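Local coordinates for protein putative citrate lyase, alfa subunit (Streptococcus mutans, PDB 2HJ0) that is putatively the alpha subunit of a citrate lyase, an alpha/beta protein of the CitF family built round two large mixed beta sheets, at residues Glu258-Val263 with Leu411-Leu416; Lys262-Ser267 with Arg289-Gln294; Asn303-Leu306 with Ala312-Glu315; Gly399-Ala404 with Ile497-Gly502; Val438-Thr443 with Ile447-Asn452. One frame throughout, in Å; residues are numbered along the deposited sequence.

Overall arrangement
Contacts 1 and 2 start from the same part of helix 251-265, sharing Lys262 and Val263. Contact 2 closes first, on helix 282-297, after about twenty residues that include strand 275-277. Contact 3 follows within one strand-helix unit and is nested in the long loop that contact 1 closes at strand 409-413. Contact 4 opens at helix 400-406, before that loop is shut, so contacts 1 and 4 cross. Contact 5, a hairpin, lies nested inside the loop that contact 4 closes at Ile497-Gly502. Contacts 1, 3 and 5 all reach the nine-stranded sheet, and contact 2 joins two helices beside it. Contact 4 ties this part of the chain to the end of a strand in the other sheet.

Contact 1: Glu258-Val263 with Leu411-Leu416; sequences EYAAKV and LVISPL
Leu411 reaches from strand 409-413 to the side of helix 251-265, where it meets Ala260 and Val263. Along the side chain, CB and CG lie behind the point of contact; the CD1 branch turns to the Val263 side, 4.2 Å from Val263 CG1, while CD2 makes the closer approaches. The CD2 methyl stands 3.6 Å from the carbonyl O of Ala260. On its other approaches CD2 comes 4.1 Å from Val263 CB and 4.2 Å from Ala260 CB. One methyl group therefore sits against two residues about one helical turn apart. Two residues further along the strand, Ile413 points to the same helix and touches Ala260 CB with its CG2 at 3.7 Å. Its first torsion (chi1 72°) sets CG1 between the backbone N and the carbonyl carbon and turns CG2 beside the N. Ala260, with no more than a methyl to offer, thus lies against both strand residues and lets the backbones draw to 7.1 Å between the CA atoms of Ala260 and Ile413. No hydrogen bond crosses; the contact is buried van der Waals packing. The helix runs lengthwise over the strand in nearly antiparallel sense, with 168° between the two short axes. Strand 409-413 is bonded through its backbone to strands 369-372 and 440-442, and helix 282-297 packs alongside, bringing Val287 against Ala260 and Ala283 against Ile413.

Contact 2: Lys262-Ser267 with Arg289-Gln294; sequences KVITSS and RFMREQ
The backbones come nearest at Thr265 and Met291, 7.1 Å between their CA atoms, where the C-terminal part of helix 251-265 passes helix 282-297. Ile264 and Met291, a selenomethionine, fill the buried side: the CD1 tip of Ile264 meets the terminal CE of Met291 at 3.5 Å, the two side chains lying roughly at right angles. A bend at the last torsion of Met291 (chi3 -65°) carries its methyl round to this meeting. Helix 282-297 is the connection of a beta-alpha-beta crossover between the parallel neighbouring strands 275-277 and 302-305, and helix 251-265 packs beside it in this Rossmann-like layer. Toward the more open side, Thr265 CG2 lies 3.7 Å from Gln294 CB and 4.0 Å from Gln294 CG, so the glutamine presents its aliphatic part. A bend at its chi2 (-78°) brings only the NE2 end of the amide alongside, 3.8 Å from Thr265 OG1 and not hydrogen-bonded to it; OG1 bonds to Ala261 O. The chain then turns off through two serines. Ser266 OG donates to Lys262 O at 2.8 Å. Ser267 OG donates on a lone pair of Ile264 O, in the carbonyl plane, and the same oxygen also takes the backbone N-H of Ser267.

Contact 3: Asn303-Leu306 with Ala312-Glu315; sequences NFAL and AMVE
Ala305 and Met313 make the close part of this contact, a single methyl of strand 302-305 set against a folded side chain of helix 311-318. Met313 is modelled as selenomethionine. Its CG lies 3.7 Å from Ala305 CB, while SE and CE each stand 3.9 Å from the same methyl, so the folded side chain lies against it with three of its atoms. The curl comes from bends at the second and third torsions (chi2 50°, chi3 121°), which turn the terminal methyl toward the Leu306 end of the strand. The looser part lies one residue further on. There CE comes no closer than 4.4 Å to the carbonyl O of Leu306, whose side chain leaves toward the other side of the strand. On the helix, Glu315 points well clear of the strand and is exposed to solvent, in contrast to the buried pair. Strand 302-305, helix 311-318 and strand 322-327 form a beta-alpha-beta unit with parallel neighbouring strands, and the contact seats its helix on the sheet. On the other face, Phe304 packs on Pro214 of the second subunit. No hydrogen bond joins the strand and helix segments; the backbone of Ala305 pairs with Lys324 and Leu326 in the sheet. The contact thus rests on the burial of apolar atoms, and packing that includes Phe276 and Ile325, not a hydrogen bond, sets the position of Met313.

Contact 4: Gly399-Ala404 with Ile497-Gly502; sequences GHCDTA and IEYRDG
The beta hairpin of strands 493-498 and 504-511 presents Tyr499 and Arg500, the first two residues of its type I turn, to Cys401 and Asp402 in the first turn of helix 400-406. The hairpin lies at one margin of the ten-stranded sheet, whereas the helix leads into strand 409-413 of the nine-stranded one, so the contact bridges the regions of the two sheets. Its polar part is a salt bridge between Arg500 NE and Asp402 OD1 at 3.0 Å. The carboxylate and guanidinium planes stand 71° apart, and the acid meets NE through one oxygen rather than forming a flat, two-pronged pair. Arg500 gets there by a bend at its third torsion (chi3 -36°), and the backbone O of Asp402 then lies 3.8 Å above one guanidinium face, toward the rim. Beside the bridge, Cys401 CB sits 4.0 Å from Tyr499 CE1. The cysteine sulfur SG lies 4.8 Å from the centroid of the Tyr499 ring, an oblique sulfur-aromatic contact 43° off the ring normal. Arg500 CG rests on one face of that ring, toward the rim and 3.5 Å above its plane, which links the apolar and charged parts. Arg500 NH2 has a weak hydrogen bond to Ala355 O. The buried Asp402 carboxylate is thus met by Arg500, by Ser147 OG at OD1 and by the backbone N of Gly149 at OD2, and the charges of Asp402 and Arg500 probably offset each other in part.

Contact 5: Val438-Thr443 with Ile447-Asn452; sequences VDVVVT and IAINPN
Val442 and Ile447 lie side by side and point the same way, the CD1 tip of Ile447 resting 3.5 Å from Val442 CG1. On the same face of this antiparallel hairpin Ile447 also turns its CG2 branch toward Val440, whose CG1 it meets slantwise at 3.9 Å; one isoleucine thus spans two valines. The opposite face carries Val441 and Ala448, whose CB atoms are 4.1 Å apart. These two form a hydrogen-bonded pair: Val441 N gives to Ala448 O and Ala448 N to Val441 O, with non-hydrogen-bonded pairs before and after. Past the strands the pairing is carried on by Asn450, whose backbone N bonds to Asp439 O at 2.8 Å. Its side chain, with CG anti to the backbone N (chi1 -166°), turns to segment Val438-Thr443 and sends ND2 to Val438 O at 2.9 Å, a bent bond (142° at the hydrogen) lying nearly along the C=O axis but with that oxygen 24° out of the amide plane. Helix 251-265 packs on the Val442 and Ile447 face through Tyr259, and through Val263 on Ile447. Leu473 of helix 470-481 touches Val441 and Ala448 on the other, while strands 409-413 and 467-468 flank the hairpin in the sheet.

Contact 1: Glu258-Val263 with Leu411-Leu416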
# COMPACT_ATOMS: atom_id res chain seq x y z
N GLU A 258 -28.79 -5.96 -25.66
CA GLU A 258 -28.41 -6.90 -26.71
C GLU A 258 -27.65 -6.24 -27.85
O GLU A 258 -26.65 -6.79 -28.32
CB GLU A 258 -29.63 -7.65 -27.25
CG GLU A 258 -29.27 -8.60 -28.39
CD GLU A 258 -30.21 -9.79 -28.53
OE1 GLU A 258 -31.45 -9.57 -28.56
OE2 GLU A 258 -29.70 -10.94 -28.64
N TYR A 259 -28.11 -5.07 -28.29
CA TYR A 259 -27.41 -4.37 -29.36
C TYR A 259 -26.00 -4.03 -28.86
O TYR A 259 -25.02 -4.16 -29.60
CB TYR A 259 -28.15 -3.08 -29.76
CG TYR A 259 -29.31 -3.25 -30.74
CD1 TYR A 259 -29.32 -4.29 -31.68
CD2 TYR A 259 -30.37 -2.34 -30.76
CE1 TYR A 259 -30.36 -4.40 -32.62
CE2 TYR A 259 -31.41 -2.44 -31.69
CZ TYR A 259 -31.40 -3.47 -32.61
OH TYR A 259 -32.44 -3.57 -33.51
N ALA A 260 -25.90 -3.61 -27.60
CA ALA A 260 -24.61 -3.26 -27.02
C ALA A 260 -23.65 -4.45 -27.05
O ALA A 260 -22.49 -4.31 -27.44
CB ALA A 260 -24.80 -2.78 -25.59
N ALA A 261 -24.13 -5.62 -26.65
CA ALA A 261 -23.30 -6.82 -26.65
C ALA A 261 -22.83 -7.19 -28.05
O ALA A 261 -21.70 -7.65 -28.23
CB ALA A 261 -24.04 -7.97 -26.02
N LYS A 262 -23.69 -7.00 -29.06
CA LYS A 262 -23.33 -7.32 -30.44
C LYS A 262 -22.21 -6.41 -30.91
O LYS A 262 -21.36 -6.81 -31.69
CB LYS A 262 -24.53 -7.20 -31.38
CG LYS A 262 -25.53 -8.34 -31.30
CD LYS A 262 -26.81 -8.04 -32.12
CE LYS A 262 -27.91 -9.10 -31.93
NZ LYS A 262 -29.19 -8.68 -32.59
N VAL A 263 -22.21 -5.17 -30.42
CA VAL A 263 -21.17 -4.25 -30.81
C VAL A 263 -19.84 -4.73 -30.21
O VAL A 263 -18.82 -4.75 -30.90
CB VAL A 263 -21.48 -2.82 -30.35
CG1 VAL A 263 -20.35 -1.89 -30.72
CG2 VAL A 263 -22.77 -2.35 -30.98
N LEU A 411 -18.65 2.62 -25.00
CA LEU A 411 -20.04 2.49 -25.42
C LEU A 411 -20.93 3.27 -24.46
O LEU A 411 -20.81 3.12 -23.25
CB LEU A 411 -20.49 1.04 -25.42
CG LEU A 411 -20.54 0.37 -26.79
CD1 LEU A 411 -19.12 0.30 -27.34
CD2 LEU A 411 -21.14 -1.02 -26.66
N VAL A 412 -21.79 4.10 -25.01
CA VAL A 412 -22.73 4.86 -24.19
C VAL A 412 -24.12 4.42 -24.64
O VAL A 412 -24.61 4.83 -25.71
CB VAL A 412 -22.56 6.40 -24.36
CG1 VAL A 412 -23.67 7.14 -23.64
CG2 VAL A 412 -21.21 6.85 -23.81
N ILE A 413 -24.75 3.55 -23.86
CA ILE A 413 -26.07 3.08 -24.21
C ILE A 413 -27.13 3.74 -23.35
O ILE A 413 -26.90 4.02 -22.18
CB ILE A 413 -26.18 1.54 -24.05
CG1 ILE A 413 -26.18 1.15 -22.57
CG2 ILE A 413 -25.01 0.86 -24.75
CD1 ILE A 413 -26.42 -0.32 -22.36
N SER A 414 -28.28 4.01 -23.96
CA SER A 414 -29.39 4.65 -23.27
C SER A 414 -30.64 4.81 -24.15
O SER A 414 -30.55 5.17 -25.33
CB SER A 414 -29.00 6.03 -22.76
OG SER A 414 -30.16 6.70 -22.32
N PRO A 415 -31.83 4.57 -23.56
CA PRO A 415 -33.06 4.70 -24.34
C PRO A 415 -33.12 6.02 -25.07
O PRO A 415 -32.54 7.01 -24.64
CB PRO A 415 -34.16 4.54 -23.30
CG PRO A 415 -33.51 5.04 -22.06
CD PRO A 415 -32.14 4.44 -22.13
N LEU A 416 -33.81 6.02 -26.20
CA LEU A 416 -33.96 7.20 -27.02
C LEU A 416 -34.63 8.32 -26.23
O LEU A 416 -34.26 9.48 -26.34
CB LEU A 416 -34.79 6.85 -28.25
CG LEU A 416 -34.63 7.74 -29.47
CD1 LEU A 416 -33.17 7.74 -29.91
CD2 LEU A 416 -35.52 7.21 -30.59

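Contact 2: Lys262-Ser267 with Arg289-Gln294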
# COMPACT_ATOMS: atom_id res chain seq x y z
N LYS A 262 -23.69 -7.00 -29.06
CA LYS A 262 -23.33 -7.32 -30.44
C LYS A 262 -22.21 -6.41 -30.91
O LYS A 262 -21.36 -6.81 -31.69
CB LYS A 262 -24.53 -7.20 -31.38
CG LYS A 262 -25.53 -8.34 -31.30
CD LYS A 262 -26.81 -8.04 -32.12
CE LYS A 262 -27.91 -9.10 -31.93
NZ LYS A 262 -29.19 -8.68 -32.59
N VAL A 263 -22.21 -5.17 -30.42
CA VAL A 263 -21.17 -4.25 -30.81
C VAL A 263 -19.84 -4.73 -30.21
O VAL A 263 -18.82 -4.75 -30.90
CB VAL A 263 -21.48 -2.82 -30.35
CG1 VAL A 263 -20.35 -1.89 -30.72
CG2 VAL A 263 -22.77 -2.35 -30.98
N ILE A 264 -19.86 -5.14 -28.95
CA ILE A 264 -18.67 -5.63 -28.25
C ILE A 264 -18.16 -6.94 -28.87
O ILE A 264 -16.99 -7.06 -29.22
CB ILE A 264 -18.96 -5.88 -26.74
CG1 ILE A 264 -19.33 -4.57 -26.05
CG2 ILE A 264 -17.75 -6.49 -26.03
CD1 ILE A 264 -19.96 -4.76 -24.70
N THR A 265 -19.05 -7.92 -28.98
CA THR A 265 -18.65 -9.20 -29.55
C THR A 265 -18.32 -9.14 -31.04
O THR A 265 -17.86 -10.11 -31.60
CB THR A 265 -19.74 -10.25 -29.36
OG1 THR A 265 -20.96 -9.78 -29.94
CG2 THR A 265 -19.95 -10.50 -27.88
N SER A 266 -18.55 -8.00 -31.69
CA SER A 266 -18.20 -7.90 -33.10
C SER A 266 -17.06 -6.91 -33.25
O SER A 266 -16.61 -6.63 -34.35
CB SER A 266 -19.38 -7.40 -33.94
OG SER A 266 -20.48 -8.28 -33.89
N SER A 267 -16.58 -6.38 -32.14
CA SER A 267 -15.51 -5.40 -32.21
C SER A 267 -14.16 -6.08 -32.39
O SER A 267 -14.02 -7.27 -32.14
CB SER A 267 -15.49 -4.55 -30.93
OG SER A 267 -14.95 -5.28 -29.84
N ARG A 289 -25.39 -10.36 -19.79
CA ARG A 289 -26.13 -11.59 -20.05
C ARG A 289 -25.90 -12.05 -21.47
O ARG A 289 -25.49 -13.19 -21.71
CB ARG A 289 -27.64 -11.39 -19.84
CG ARG A 289 -28.49 -12.52 -20.39
CD ARG A 289 -29.96 -12.15 -20.48
NE ARG A 289 -30.62 -12.09 -19.18
CZ ARG A 289 -31.85 -11.62 -19.00
NH1 ARG A 289 -32.53 -11.15 -20.04
NH2 ARG A 289 -32.39 -11.60 -17.78
N PHE A 290 -26.16 -11.17 -22.43
CA PHE A 290 -25.98 -11.50 -23.84
C PHE A 290 -24.52 -11.74 -24.16
O PHE A 290 -24.18 -12.59 -24.98
CB PHE A 290 -26.54 -10.38 -24.73
CG PHE A 290 -27.97 -10.07 -24.46
CD1 PHE A 290 -28.33 -9.26 -23.39
CD2 PHE A 290 -28.98 -10.65 -25.23
CE1 PHE A 290 -29.67 -9.04 -23.08
CE2 PHE A 290 -30.32 -10.44 -24.93
CZ PHE A 290 -30.66 -9.63 -23.85
N MSE A 291 -23.66 -10.98 -23.50
CA MSE A 291 -22.23 -11.10 -23.71
C MSE A 291 -21.76 -12.51 -23.32
O MSE A 291 -21.05 -13.18 -24.09
CB MSE A 291 -21.50 -10.05 -22.88
CG MSE A 291 -20.33 -9.39 -23.59
SE MSE A 291 -19.36 -8.25 -22.38
CE MSE A 291 -20.74 -6.94 -22.03
N ARG A 292 -22.17 -12.95 -22.13
CA ARG A 292 -21.84 -14.28 -21.61
C ARG A 292 -22.21 -15.36 -22.63
O ARG A 292 -21.39 -16.21 -22.97
CB ARG A 292 -22.58 -14.54 -20.28
CG ARG A 292 -22.16 -15.84 -19.57
CD ARG A 292 -22.88 -16.03 -18.24
NE ARG A 292 -24.17 -16.68 -18.41
CZ ARG A 292 -24.37 -18.00 -18.38
NH1 ARG A 292 -23.35 -18.82 -18.17
NH2 ARG A 292 -25.59 -18.49 -18.60
N GLU A 293 -23.46 -15.31 -23.10
CA GLU A 293 -23.97 -16.25 -24.08
C GLU A 293 -23.02 -16.34 -25.27
O GLU A 293 -22.64 -17.43 -25.69
CB GLU A 293 -25.35 -15.80 -24.54
CG GLU A 293 -26.13 -16.83 -25.34
CD GLU A 293 -27.38 -16.24 -26.00
OE1 GLU A 293 -28.22 -15.65 -25.28
OE2 GLU A 293 -27.52 -16.37 -27.24
N GLN A 294 -22.63 -15.20 -25.81
CA GLN A 294 -21.73 -15.19 -26.95
C GLN A 294 -20.36 -15.70 -26.58
O GLN A 294 -19.68 -16.31 -27.40
CB GLN A 294 -21.60 -13.78 -27.52
CG GLN A 294 -22.43 -13.54 -28.78
CD GLN A 294 -21.80 -14.13 -30.01
OE1 GLN A 294 -21.47 -15.32 -30.05
NE2 GLN A 294 -21.62 -13.31 -31.04

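Contact 3: Asn303-Leu306 with Ala312-Glu315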
# COMPACT_ATOMS: atom_id res chain seq x y z
N ASN A 303 -9.86 -11.80 -19.59
CA ASN A 303 -8.82 -11.79 -18.56
C ASN A 303 -9.30 -11.17 -17.24
O ASN A 303 -8.96 -11.66 -16.17
CB ASN A 303 -7.57 -11.04 -19.05
CG ASN A 303 -7.86 -9.60 -19.43
OD1 ASN A 303 -6.94 -8.84 -19.73
ND2 ASN A 303 -9.13 -9.22 -19.42
N PHE A 304 -10.06 -10.08 -17.31
CA PHE A 304 -10.57 -9.47 -16.08
C PHE A 304 -11.71 -8.49 -16.31
O PHE A 304 -11.92 -7.99 -17.41
CB PHE A 304 -9.45 -8.74 -15.31
CG PHE A 304 -8.98 -7.46 -15.96
CD1 PHE A 304 -7.97 -7.48 -16.91
CD2 PHE A 304 -9.58 -6.25 -15.65
CE1 PHE A 304 -7.57 -6.32 -17.54
CE2 PHE A 304 -9.18 -5.08 -16.29
CZ PHE A 304 -8.18 -5.12 -17.23
N ALA A 305 -12.46 -8.25 -15.24
CA ALA A 305 -13.57 -7.32 -15.23
C ALA A 305 -13.21 -6.25 -14.19
O ALA A 305 -12.50 -6.52 -13.21
CB ALA A 305 -14.84 -8.05 -14.84
N LEU A 306 -13.70 -5.03 -14.39
CA LEU A 306 -13.39 -3.93 -13.48
C LEU A 306 -14.59 -3.17 -12.96
O LEU A 306 -15.74 -3.55 -13.16
CB LEU A 306 -12.47 -2.95 -14.21
CG LEU A 306 -11.91 -1.75 -13.45
CD1 LEU A 306 -11.07 -2.25 -12.28
CD2 LEU A 306 -11.08 -0.89 -14.39
N ALA A 312 -23.49 -10.33 -11.00
CA ALA A 312 -23.34 -10.85 -12.36
C ALA A 312 -21.88 -11.07 -12.65
O ALA A 312 -21.49 -12.01 -13.35
CB ALA A 312 -23.92 -9.91 -13.36
N MSE A 313 -21.06 -10.18 -12.10
CA MSE A 313 -19.62 -10.26 -12.29
C MSE A 313 -19.03 -11.44 -11.54
O MSE A 313 -18.15 -12.13 -12.05
CB MSE A 313 -18.98 -8.95 -11.83
CG MSE A 313 -17.94 -8.47 -12.80
SE MSE A 313 -18.67 -8.47 -14.61
CE MSE A 313 -18.40 -6.56 -14.97
N VAL A 314 -19.51 -11.67 -10.32
CA VAL A 314 -19.04 -12.77 -9.51
C VAL A 314 -19.44 -14.04 -10.23
O VAL A 314 -18.68 -15.01 -10.31
CB VAL A 314 -19.68 -12.76 -8.12
CG1 VAL A 314 -19.07 -13.85 -7.24
CG2 VAL A 314 -19.52 -11.40 -7.48
N GLU A 315 -20.65 -14.02 -10.76
CA GLU A 315 -21.19 -15.15 -11.50
C GLU A 315 -20.19 -15.56 -12.58
O GLU A 315 -19.80 -16.71 -12.65
CB GLU A 315 -22.53 -14.76 -12.14
CG GLU A 315 -23.65 -15.78 -11.99
CD GLU A 315 -24.58 -15.51 -10.81
OE1 GLU A 315 -24.21 -15.79 -9.65
OE2 GLU A 315 -25.69 -14.99 -11.06

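Contact 4: Gly399-Ala404 with Ile497-Gly502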
# COMPACT_ATOMS: atom_id res chain seq x y z
N GLY A 399 -16.76 7.49 -12.56
CA GLY A 399 -15.59 7.21 -13.38
C GLY A 399 -15.92 7.32 -14.85
O GLY A 399 -15.14 6.92 -15.72
N HIS A 400 -17.10 7.87 -15.13
CA HIS A 400 -17.58 8.02 -16.50
C HIS A 400 -16.54 8.61 -17.46
O HIS A 400 -16.06 7.92 -18.36
CB HIS A 400 -18.84 8.86 -16.48
CG HIS A 400 -19.72 8.65 -17.67
ND1 HIS A 400 -19.41 9.15 -18.92
CD2 HIS A 400 -20.92 8.04 -17.79
CE1 HIS A 400 -20.39 8.85 -19.76
NE2 HIS A 400 -21.32 8.18 -19.10
N CYS A 401 -16.19 9.88 -17.31
CA CYS A 401 -15.21 10.46 -18.22
C CYS A 401 -13.86 9.76 -18.07
O CYS A 401 -13.03 9.82 -18.98
CB CYS A 401 -15.05 11.96 -17.97
SG CYS A 401 -14.05 12.43 -16.54
N ASP A 402 -13.63 9.08 -16.95
CA ASP A 402 -12.38 8.37 -16.70
C ASP A 402 -12.19 7.18 -17.62
O ASP A 402 -11.26 7.13 -18.42
CB ASP A 402 -12.30 7.84 -15.27
CG ASP A 402 -11.99 8.90 -14.26
OD1 ASP A 402 -11.12 9.77 -14.53
OD2 ASP A 402 -12.60 8.85 -13.16
N THR A 403 -13.06 6.19 -17.48
CA THR A 403 -12.93 5.00 -18.30
C THR A 403 -13.25 5.32 -19.75
O THR A 403 -12.62 4.80 -20.67
CB THR A 403 -13.85 3.89 -17.80
OG1 THR A 403 -15.18 4.18 -18.22
CG2 THR A 403 -13.81 3.83 -16.31
N ALA A 404 -14.23 6.19 -19.96
CA ALA A 404 -14.60 6.53 -21.33
C ALA A 404 -13.35 6.90 -22.10
O ALA A 404 -13.23 6.63 -23.29
CB ALA A 404 -15.57 7.70 -21.34
N ILE A 497 -17.26 21.98 -12.82
CA ILE A 497 -16.98 20.59 -13.15
C ILE A 497 -15.53 20.54 -13.62
O ILE A 497 -15.18 21.09 -14.66
CB ILE A 497 -17.92 20.03 -14.27
CG1 ILE A 497 -19.29 19.66 -13.69
CG2 ILE A 497 -17.33 18.76 -14.86
CD1 ILE A 497 -20.04 20.82 -13.07
N GLU A 498 -14.68 19.90 -12.82
CA GLU A 498 -13.28 19.75 -13.15
C GLU A 498 -13.07 18.43 -13.88
O GLU A 498 -13.45 17.38 -13.38
CB GLU A 498 -12.41 19.77 -11.89
CG GLU A 498 -10.94 19.46 -12.20
CD GLU A 498 -10.15 19.02 -10.98
OE1 GLU A 498 -9.66 19.88 -10.23
OE2 GLU A 498 -10.03 17.79 -10.78
N TYR A 499 -12.48 18.49 -15.06
CA TYR A 499 -12.19 17.30 -15.86
C TYR A 499 -11.09 16.50 -15.16
O TYR A 499 -10.29 17.05 -14.39
CB TYR A 499 -11.69 17.69 -17.25
CG TYR A 499 -11.57 16.53 -18.21
CD1 TYR A 499 -12.70 15.81 -18.59
CD2 TYR A 499 -10.34 16.17 -18.77
CE1 TYR A 499 -12.61 14.76 -19.49
CE2 TYR A 499 -10.24 15.11 -19.68
CZ TYR A 499 -11.40 14.41 -20.03
OH TYR A 499 -11.34 13.37 -20.91
N ARG A 500 -11.02 15.21 -15.46
CA ARG A 500 -10.02 14.34 -14.85
C ARG A 500 -8.60 14.92 -14.84
O ARG A 500 -7.84 14.68 -13.90
CB ARG A 500 -10.01 12.96 -15.53
CG ARG A 500 -9.59 12.97 -16.99
CD ARG A 500 -9.51 11.55 -17.56
NE ARG A 500 -9.01 10.62 -16.53
CZ ARG A 500 -8.33 9.50 -16.78
NH1 ARG A 500 -8.07 9.14 -18.04
NH2 ARG A 500 -7.92 8.75 -15.77
N ASP A 501 -8.24 15.69 -15.86
CA ASP A 501 -6.89 16.26 -15.94
C ASP A 501 -6.68 17.49 -15.07
O ASP A 501 -5.56 18.00 -14.97
CB ASP A 501 -6.51 16.56 -17.39
CG ASP A 501 -7.40 17.61 -18.01
OD1 ASP A 501 -8.33 18.09 -17.32
OD2 ASP A 501 -7.16 17.95 -19.20
N GLY A 502 -7.75 17.98 -14.44
CA GLY A 502 -7.62 19.13 -13.56
C GLY A 502 -8.10 20.48 -14.08
O GLY A 502 -8.13 21.46 -13.33

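Contact 5: Val438-Thr443 with Ile447-Asn452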
# COMPACT_ATOMS: atom_id res chain seq x y z
N VAL A 438 -16.30 9.29 -26.44
CA VAL A 438 -17.40 8.39 -26.71
C VAL A 438 -17.23 7.85 -28.12
O VAL A 438 -17.18 8.60 -29.09
CB VAL A 438 -18.74 9.12 -26.58
CG1 VAL A 438 -19.88 8.16 -26.82
CG2 VAL A 438 -18.84 9.75 -25.19
N ASP A 439 -17.11 6.53 -28.22
CA ASP A 439 -16.90 5.87 -29.50
C ASP A 439 -18.18 5.40 -30.17
O ASP A 439 -18.40 5.66 -31.35
CB ASP A 439 -15.96 4.69 -29.32
CG ASP A 439 -14.59 5.12 -28.84
OD1 ASP A 439 -13.96 5.95 -29.52
OD2 ASP A 439 -14.14 4.64 -27.76
N VAL A 440 -19.01 4.70 -29.42
CA VAL A 440 -20.25 4.17 -29.97
C VAL A 440 -21.41 4.40 -29.03
O VAL A 440 -21.31 4.16 -27.83
CB VAL A 440 -20.15 2.66 -30.23
CG1 VAL A 440 -21.43 2.17 -30.91
CG2 VAL A 440 -18.92 2.34 -31.07
N VAL A 441 -22.51 4.85 -29.60
CA VAL A 441 -23.72 5.10 -28.84
C VAL A 441 -24.75 4.04 -29.24
O VAL A 441 -24.92 3.75 -30.43
CB VAL A 441 -24.26 6.52 -29.14
CG1 VAL A 441 -25.66 6.69 -28.58
CG2 VAL A 441 -23.34 7.56 -28.54
N VAL A 442 -25.41 3.44 -28.26
CA VAL A 442 -26.41 2.40 -28.53
C VAL A 442 -27.78 2.79 -27.96
O VAL A 442 -27.90 3.17 -26.80
CB VAL A 442 -25.97 1.06 -27.91
CG1 VAL A 442 -26.97 -0.04 -28.25
CG2 VAL A 442 -24.58 0.69 -28.40
N THR A 443 -28.81 2.68 -28.80
CA THR A 443 -30.19 2.99 -28.42
C THR A 443 -31.10 1.85 -28.86
O THR A 443 -30.62 0.83 -29.36
CB THR A 443 -30.68 4.27 -29.10
OG1 THR A 443 -30.83 4.04 -30.51
CG2 THR A 443 -29.69 5.39 -28.88
N ILE A 447 -27.42 1.83 -33.53
CA ILE A 447 -26.09 2.26 -33.12
C ILE A 447 -25.64 3.53 -33.84
O ILE A 447 -25.95 3.71 -35.01
CB ILE A 447 -25.09 1.11 -33.41
CG1 ILE A 447 -24.88 0.29 -32.14
CG2 ILE A 447 -23.78 1.63 -33.99
CD1 ILE A 447 -26.15 -0.30 -31.61
N ALA A 448 -24.91 4.39 -33.14
CA ALA A 448 -24.37 5.62 -33.74
C ALA A 448 -22.86 5.63 -33.47
O ALA A 448 -22.42 5.83 -32.34
CB ALA A 448 -25.02 6.85 -33.13
N ILE A 449 -22.07 5.41 -34.51
CA ILE A 449 -20.62 5.38 -34.36
C ILE A 449 -20.00 6.76 -34.55
O ILE A 449 -20.21 7.41 -35.58
CB ILE A 449 -19.96 4.43 -35.38
CG1 ILE A 449 -20.62 3.06 -35.33
CG2 ILE A 449 -18.47 4.29 -35.07
CD1 ILE A 449 -20.14 2.12 -36.42
N ASN A 450 -19.22 7.19 -33.57
CA ASN A 450 -18.58 8.50 -33.64
C ASN A 450 -17.67 8.54 -34.85
O ASN A 450 -16.73 7.76 -34.95
CB ASN A 450 -17.74 8.76 -32.39
CG ASN A 450 -17.33 10.22 -32.25
OD1 ASN A 450 -16.95 10.86 -33.23
ND2 ASN A 450 -17.40 10.75 -31.04
N PRO A 451 -17.92 9.48 -35.78
CA PRO A 451 -17.10 9.60 -36.99
C PRO A 451 -15.62 9.81 -36.65
O PRO A 451 -14.75 9.71 -37.51
CB PRO A 451 -17.70 10.81 -37.69
CG PRO A 451 -18.20 11.64 -36.55
CD PRO A 451 -18.87 10.60 -35.68
N ASN A 452 -15.37 10.10 -35.38
CA ASN A 452 -14.02 10.32 -34.92
C ASN A 452 -13.30 8.97 -34.87
O ASN A 452 -12.10 8.91 -34.67
CB ASN A 452 -14.07 10.94 -33.53
CG ASN A 452 -12.78 11.60 -33.16
OD1 ASN A 452 -12.32 12.53 -33.85
ND2 ASN A 452 -12.17 11.14 -32.07